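PDB 2GH9: maltose/maltodextrin-binding protein from Thermus thermophilus, which binds maltotriose in the cleft of a periplasmic binding protein fold, probably to deliver the sugar to a membrane transporter. Local coordinates for residues V75-P78 with V79-V83; L290-G293 with R294-V297. All blocks are in the same frame, centred on the assembly; numbering follows the deposited sequence.

Contact 1: V75-P78 with V79-V83; sequences VLEP and VGKYV
Tyr-82 OH donates a short hydrogen bond to Glu-77 OE2, 2.6 Å from oxygen to oxygen, and this bond joins the extended residues 76-78 to the 3-10 turn that follows. The hydroxyl meets the carboxylate on its anti side, 29° out of the carboxylate plane, while OE2 itself lies at the edge of the phenol ring, near the ring plane; the planes of the two groups are 46° apart. Glu-77 reaches the hydroxyl end of the ring because its chain leaves the backbone with CG opposite N (chi1 176°) and then bends at chi2. The same OE2 forms a long salt bridge with Lys-81 NZ, at 3.5 Å. The other oxygen, OE1, is in a salt bridge with Lys-280, so the buried carboxylate has a lysine for each oxygen. In the turn, Tyr-82 N donates to Val-79 O at 3.0 Å. Tyr-82 CE2 comes within 3.3 Å of Pro-78 O, which lies oblique to the ring, is buried here and has no hydrogen-bonding partner in the model. Lys-81 lays its CG over the centre of one ring face, 3.9 Å above the plane, before its chain runs on to Glu-77. Next to the carboxylate's own backbone, Val-79 CG1 packs 3.2 Å from Glu-77 O, and the side chains of Pro-78 and Val-79 reach strand 104-113 at Met-106 and Leu-108. A phenylalanine in place of Tyr-82 would probably leave Glu-77 OE2 without its hydroxyl donor and the carboxylate less firmly oriented. Two lysines and a phenol around one carboxylate are likely to favour its ionised form, and the Lys-280 bridge ties the turn between helices 67-72 and 85-90 to the start of helix 280-290.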
ATOM      1  N   VAL A  75      -6.813 -18.291   9.749  1.00 30.17           N
ATOM      2  CA  VAL A  75      -5.921 -17.705  10.762  1.00 28.97           C
ATOM      3  C   VAL A  75      -6.401 -16.398  11.347  1.00 28.61           C
ATOM      4  O   VAL A  75      -5.781 -15.893  12.290  1.00 28.34           O
ATOM      5  CB  VAL A  75      -4.457 -17.547  10.243  1.00 29.39           C
ATOM      6  CG1 VAL A  75      -3.882 -18.923   9.926  1.00 27.82           C
ATOM      7  CG2 VAL A  75      -4.370 -16.563   9.034  1.00 27.24           C
ATOM      8  N   LEU A  76      -7.495 -15.859  10.804  1.00 28.54           N
ATOM      9  CA  LEU A  76      -8.047 -14.564  11.236  1.00 28.51           C
ATOM     10  C   LEU A  76      -9.248 -14.769  12.150  1.00 28.59           C
ATOM     11  O   LEU A  76     -10.145 -15.546  11.840  1.00 29.02           O
ATOM     12  CB  LEU A  76      -8.505 -13.713  10.037  1.00 27.76           C
ATOM     13  CG  LEU A  76      -7.465 -13.261   8.993  1.00 26.68           C
ATOM     14  CD1 LEU A  76      -8.088 -12.279   7.996  1.00 24.94           C
ATOM     15  CD2 LEU A  76      -6.223 -12.693   9.634  1.00 23.83           C
ATOM     16  N   GLU A  77      -9.255 -14.063  13.275  1.00 29.32           N
ATOM     17  CA  GLU A  77     -10.420 -14.018  14.156  1.00 29.34           C
ATOM     18  C   GLU A  77     -11.473 -13.061  13.570  1.00 29.54           C
ATOM     19  O   GLU A  77     -11.196 -11.869  13.334  1.00 29.12           O
ATOM     20  CB  GLU A  77     -10.000 -13.632  15.590  1.00 29.73           C
ATOM     21  CG  GLU A  77     -11.142 -13.446  16.622  1.00 30.81           C
ATOM     22  CD  GLU A  77     -11.886 -14.740  17.008  1.00 32.18           C
ATOM     23  OE1 GLU A  77     -11.484 -15.837  16.587  1.00 33.14           O
ATOM     24  OE2 GLU A  77     -12.876 -14.645  17.760  1.00 33.17           O
ATOM     25  N   PRO A  78     -12.694 -13.578  13.305  1.00 29.18           N
ATOM     26  CA  PRO A  78     -13.818 -12.679  13.007  1.00 28.99           C
ATOM     27  C   PRO A  78     -14.039 -11.686  14.154  1.00 29.01           C
ATOM     28  O   PRO A  78     -14.087 -12.095  15.313  1.00 27.75           O
ATOM     29  CB  PRO A  78     -15.008 -13.635  12.886  1.00 29.22           C
ATOM     30  CG  PRO A  78     -14.398 -14.930  12.507  1.00 29.62           C
ATOM     31  CD  PRO A  78     -13.111 -14.990  13.273  1.00 29.55           C
ATOM     32  N   VAL A  79     -14.179 -10.397  13.832  1.00 29.24           N
ATOM     33  CA  VAL A  79     -14.191  -9.359  14.857  1.00 29.71           C
ATOM     34  C   VAL A  79     -15.538  -8.630  15.025  1.00 30.00           C
ATOM     35  O   VAL A  79     -15.689  -7.798  15.934  1.00 28.64           O
ATOM     36  CB  VAL A  79     -13.029  -8.325  14.641  1.00 29.47           C
ATOM     37  CG1 VAL A  79     -11.691  -9.031  14.698  1.00 29.61           C
ATOM     38  CG2 VAL A  79     -13.179  -7.564  13.310  1.00 29.42           C
ATOM     39  N   GLY A  80     -16.502  -8.943  14.160  1.00 30.85           N
ATOM     40  CA  GLY A  80     -17.791  -8.260  14.155  1.00 31.83           C
ATOM     41  C   GLY A  80     -18.529  -8.367  15.476  1.00 32.49           C
ATOM     42  O   GLY A  80     -19.142  -7.402  15.928  1.00 32.38           O
ATOM     43  N   LYS A  81     -18.449  -9.535  16.106  1.00 33.42           N
ATOM     44  CA  LYS A  81     -19.120  -9.768  17.389  1.00 34.27           C
ATOM     45  C   LYS A  81     -18.571  -8.898  18.534  1.00 34.84           C
ATOM     46  O   LYS A  81     -19.269  -8.717  19.540  1.00 35.47           O
ATOM     47  CB  LYS A  81     -19.054 -11.257  17.776  1.00 34.72           C
ATOM     48  CG  LYS A  81     -17.671 -11.758  18.203  1.00 35.95           C
ATOM     49  CD  LYS A  81     -17.654 -13.260  18.531  1.00 36.25           C
ATOM     50  CE  LYS A  81     -16.403 -13.929  17.967  1.00 37.87           C
ATOM     51  NZ  LYS A  81     -16.270 -15.354  18.394  1.00 39.42           N
ATOM     52  N   TYR A  82     -17.346  -8.360  18.392  1.00 34.35           N
ATOM     53  CA  TYR A  82     -16.708  -7.551  19.461  1.00 33.99           C
ATOM     54  C   TYR A  82     -16.903  -6.035  19.324  1.00 33.58           C
ATOM     55  O   TYR A  82     -16.410  -5.273  20.156  1.00 33.17           O
ATOM     56  CB  TYR A  82     -15.203  -7.788  19.505  1.00 33.75           C
ATOM     57  CG  TYR A  82     -14.718  -9.215  19.567  1.00 33.67           C
ATOM     58  CD1 TYR A  82     -14.738  -9.933  20.763  1.00 34.62           C
ATOM     59  CD2 TYR A  82     -14.174  -9.831  18.446  1.00 33.76           C
ATOM     60  CE1 TYR A  82     -14.261 -11.235  20.829  1.00 33.91           C
ATOM     61  CE2 TYR A  82     -13.708 -11.141  18.490  1.00 31.86           C
ATOM     62  CZ  TYR A  82     -13.747 -11.832  19.696  1.00 33.81           C
ATOM     63  OH  TYR A  82     -13.260 -13.111  19.785  1.00 34.18           O
ATOM     64  N   VAL A  83     -17.595  -5.609  18.274  1.00 33.73           N
ATOM     65  CA  VAL A  83     -17.694  -4.205  17.910  1.00 34.52           C
ATOM     66  C   VAL A  83     -19.155  -3.748  17.798  1.00 34.72           C
ATOM     67  O   VAL A  83     -20.054  -4.534  17.526  1.00 35.11           O
ATOM     68  CB  VAL A  83     -16.932  -3.913  16.573  1.00 34.09           C
ATOM     69  CG1 VAL A  83     -15.489  -4.382  16.680  1.00 34.15           C
ATOM     70  CG2 VAL A  83     -17.619  -4.595  15.396  1.00 34.48           C
TER

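Contact 2: L290-G293 with R294-V297; sequences LVTG and RNLV
Thr-292, Asn-295 and Leu-296 meet where the chain leaves the loop after helix 280-290 and enters helix 293-302. Thr-292 alone of the four residues 290-293 is extended (phi/psi -63/152°), and helical geometry sets in at Gly-293. Leu-296 N donates to Thr-292 O at 2.9 Å, a nearly straight bond that meets the oxygen almost along the C=O axis. One residue on, Val-297 N bonds to Gly-293 O at 3.0 Å, tilted somewhat from the carbonyl plane; these are the first i to i+4 bonds of the new helix. Thr-292 is its N-cap. Its OG1, placed between the backbone N and the carbonyl carbon (chi1 70°), faces the helix end and accepts a weak capping bond from Asn-295 N at 3.3 Å. Asn-295 lies obliquely across the threonine, its CB 3.6 Å from Thr-292 OG1 and 3.4 Å from Leu-290 O. Its amide is held by other residues: ND2 donates to Thr-289 O at the end of the preceding helix, and OD1 takes a weak hydrogen bond from Trp-16 NE1. Leu-296 points back to the connection, CD1 3.6 Å from Val-291 O and CD2 4.4 Å from Val-291 CB, and these two side chains share Ala-110 of strand 104-113 as a neighbour. Leu-290 turns from the new helix and packs on helix 11-26 at Trp-16, Leu-17 and Gln-20. Val-297 sets CG2 3.4 Å from Gly-293 O and packs on helix 310-315 at Ala-312 and Gln-315. Leu-290 O, buried beside Asn-295 CB and Leu-296 CD2, has no polar partner in the model. The chemistry thus divides in two: Thr-292 OG1 and Asn-295 ND2 serve backbone groups at adjoining helix ends, while Leu-296 and Val-291 close the corner against strand 104-113.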
ATOM      1  N   LEU A 290      -6.542   0.941  19.579  1.00 26.85           N
ATOM      2  CA  LEU A 290      -5.712   1.520  18.526  1.00 26.98           C
ATOM      3  C   LEU A 290      -6.519   2.258  17.453  1.00 27.18           C
ATOM      4  O   LEU A 290      -5.975   3.098  16.741  1.00 26.31           O
ATOM      5  CB  LEU A 290      -4.838   0.415  17.869  1.00 26.27           C
ATOM      6  CG  LEU A 290      -3.883  -0.430  18.734  1.00 25.70           C
ATOM      7  CD1 LEU A 290      -3.196  -1.548  17.901  1.00 24.36           C
ATOM      8  CD2 LEU A 290      -2.821   0.433  19.461  1.00 21.98           C
ATOM      9  N   VAL A 291      -7.812   1.953  17.335  1.00 27.39           N
ATOM     10  CA  VAL A 291      -8.625   2.457  16.231  1.00 28.15           C
ATOM     11  C   VAL A 291      -9.715   3.456  16.652  1.00 28.76           C
ATOM     12  O   VAL A 291     -10.597   3.789  15.862  1.00 28.66           O
ATOM     13  CB  VAL A 291      -9.250   1.296  15.378  1.00 28.23           C
ATOM     14  CG1 VAL A 291      -8.144   0.381  14.822  1.00 27.32           C
ATOM     15  CG2 VAL A 291     -10.295   0.505  16.172  1.00 27.54           C
ATOM     16  N   THR A 292      -9.626   3.966  17.877  1.00 29.73           N
ATOM     17  CA  THR A 292     -10.445   5.122  18.263  1.00 30.35           C
ATOM     18  C   THR A 292     -10.078   6.336  17.414  1.00 31.21           C
ATOM     19  O   THR A 292      -8.939   6.469  16.959  1.00 30.88           O
ATOM     20  CB  THR A 292     -10.271   5.509  19.748  1.00 30.22           C
ATOM     21  OG1 THR A 292      -8.965   6.057  19.953  1.00 30.50           O
ATOM     22  CG2 THR A 292     -10.475   4.307  20.648  1.00 30.37           C
ATOM     23  N   GLY A 293     -11.053   7.226  17.220  1.00 31.69           N
ATOM     24  CA  GLY A 293     -10.851   8.457  16.466  1.00 31.74           C
ATOM     25  C   GLY A 293      -9.557   9.177  16.819  1.00 32.29           C
ATOM     26  O   GLY A 293      -8.768   9.546  15.925  1.00 31.80           O
ATOM     27  N   ARG A 294      -9.346   9.366  18.123  1.00 32.35           N
ATOM     28  CA  ARG A 294      -8.180  10.049  18.659  1.00 32.39           C
ATOM     29  C   ARG A 294      -6.858   9.378  18.304  1.00 31.67           C
ATOM     30  O   ARG A 294      -5.866  10.053  17.982  1.00 30.76           O
ATOM     31  CB  ARG A 294      -8.313  10.136  20.181  1.00 33.19           C
ATOM     32  CG  ARG A 294      -7.333  11.057  20.858  1.00 34.44           C
ATOM     33  CD  ARG A 294      -7.790  11.376  22.287  1.00 37.01           C
ATOM     34  NE  ARG A 294      -9.112  12.027  22.267  1.00 41.53           N
ATOM     35  CZ  ARG A 294      -9.345  13.338  22.407  1.00 42.36           C
ATOM     36  NH1 ARG A 294      -8.348  14.202  22.626  1.00 42.72           N
ATOM     37  NH2 ARG A 294     -10.600  13.784  22.351  1.00 41.98           N
ATOM     38  N   ASN A 295      -6.829   8.052  18.386  1.00 30.54           N
ATOM     39  CA  ASN A 295      -5.617   7.317  18.024  1.00 30.06           C
ATOM     40  C   ASN A 295      -5.351   7.293  16.506  1.00 29.14           C
ATOM     41  O   ASN A 295      -4.206   7.390  16.080  1.00 28.80           O
ATOM     42  CB  ASN A 295      -5.619   5.912  18.613  1.00 29.65           C
ATOM     43  CG  ASN A 295      -4.717   5.799  19.817  1.00 30.56           C
ATOM     44  OD1 ASN A 295      -3.726   6.523  19.933  1.00 34.80           O
ATOM     45  ND2 ASN A 295      -5.033   4.896  20.703  1.00 32.11           N
ATOM     46  N   LEU A 296      -6.407   7.182  15.707  1.00 28.82           N
ATOM     47  CA  LEU A 296      -6.259   7.268  14.259  1.00 28.31           C
ATOM     48  C   LEU A 296      -5.676   8.621  13.829  1.00 28.05           C
ATOM     49  O   LEU A 296      -4.800   8.660  12.952  1.00 26.98           O
ATOM     50  CB  LEU A 296      -7.587   7.021  13.565  1.00 28.50           C
ATOM     51  CG  LEU A 296      -8.161   5.609  13.678  1.00 28.72           C
ATOM     52  CD1 LEU A 296      -9.453   5.554  12.920  1.00 29.51           C
ATOM     53  CD2 LEU A 296      -7.200   4.522  13.187  1.00 27.60           C
ATOM     54  N   VAL A 297      -6.140   9.704  14.469  1.00 26.99           N
ATOM     55  CA  VAL A 297      -5.643  11.054  14.210  1.00 26.93           C
ATOM     56  C   VAL A 297      -4.184  11.156  14.628  1.00 26.27           C
ATOM     57  O   VAL A 297      -3.367  11.648  13.865  1.00 26.49           O
ATOM     58  CB  VAL A 297      -6.494  12.192  14.904  1.00 27.07           C
ATOM     59  CG1 VAL A 297      -5.755  13.529  14.851  1.00 27.70           C
ATOM     60  CG2 VAL A 297      -7.840  12.363  14.245  1.00 28.19           C
TER

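Contact 1 and contact 2 follow one another in the chain, with centres 19 Å apart and nearest atoms about 7 Å apart, so they do not touch. Helix 280-290 links them: Lys-280 bridges to Glu-77 and Lys-288 NZ is hydrogen-bonded to Tyr-82 O in contact 1, and the helix ends where contact 2 begins. Strand 104-113 is a second common support, since Val-79, Val-83 and Val-291 all pack on Leu-108. Contact 1 is a polar cluster and contact 2 a capped helix start, their centres 23 and 20 Å from the centre of the chain. The bound maltotriose is held by residues spread between 8 and 345.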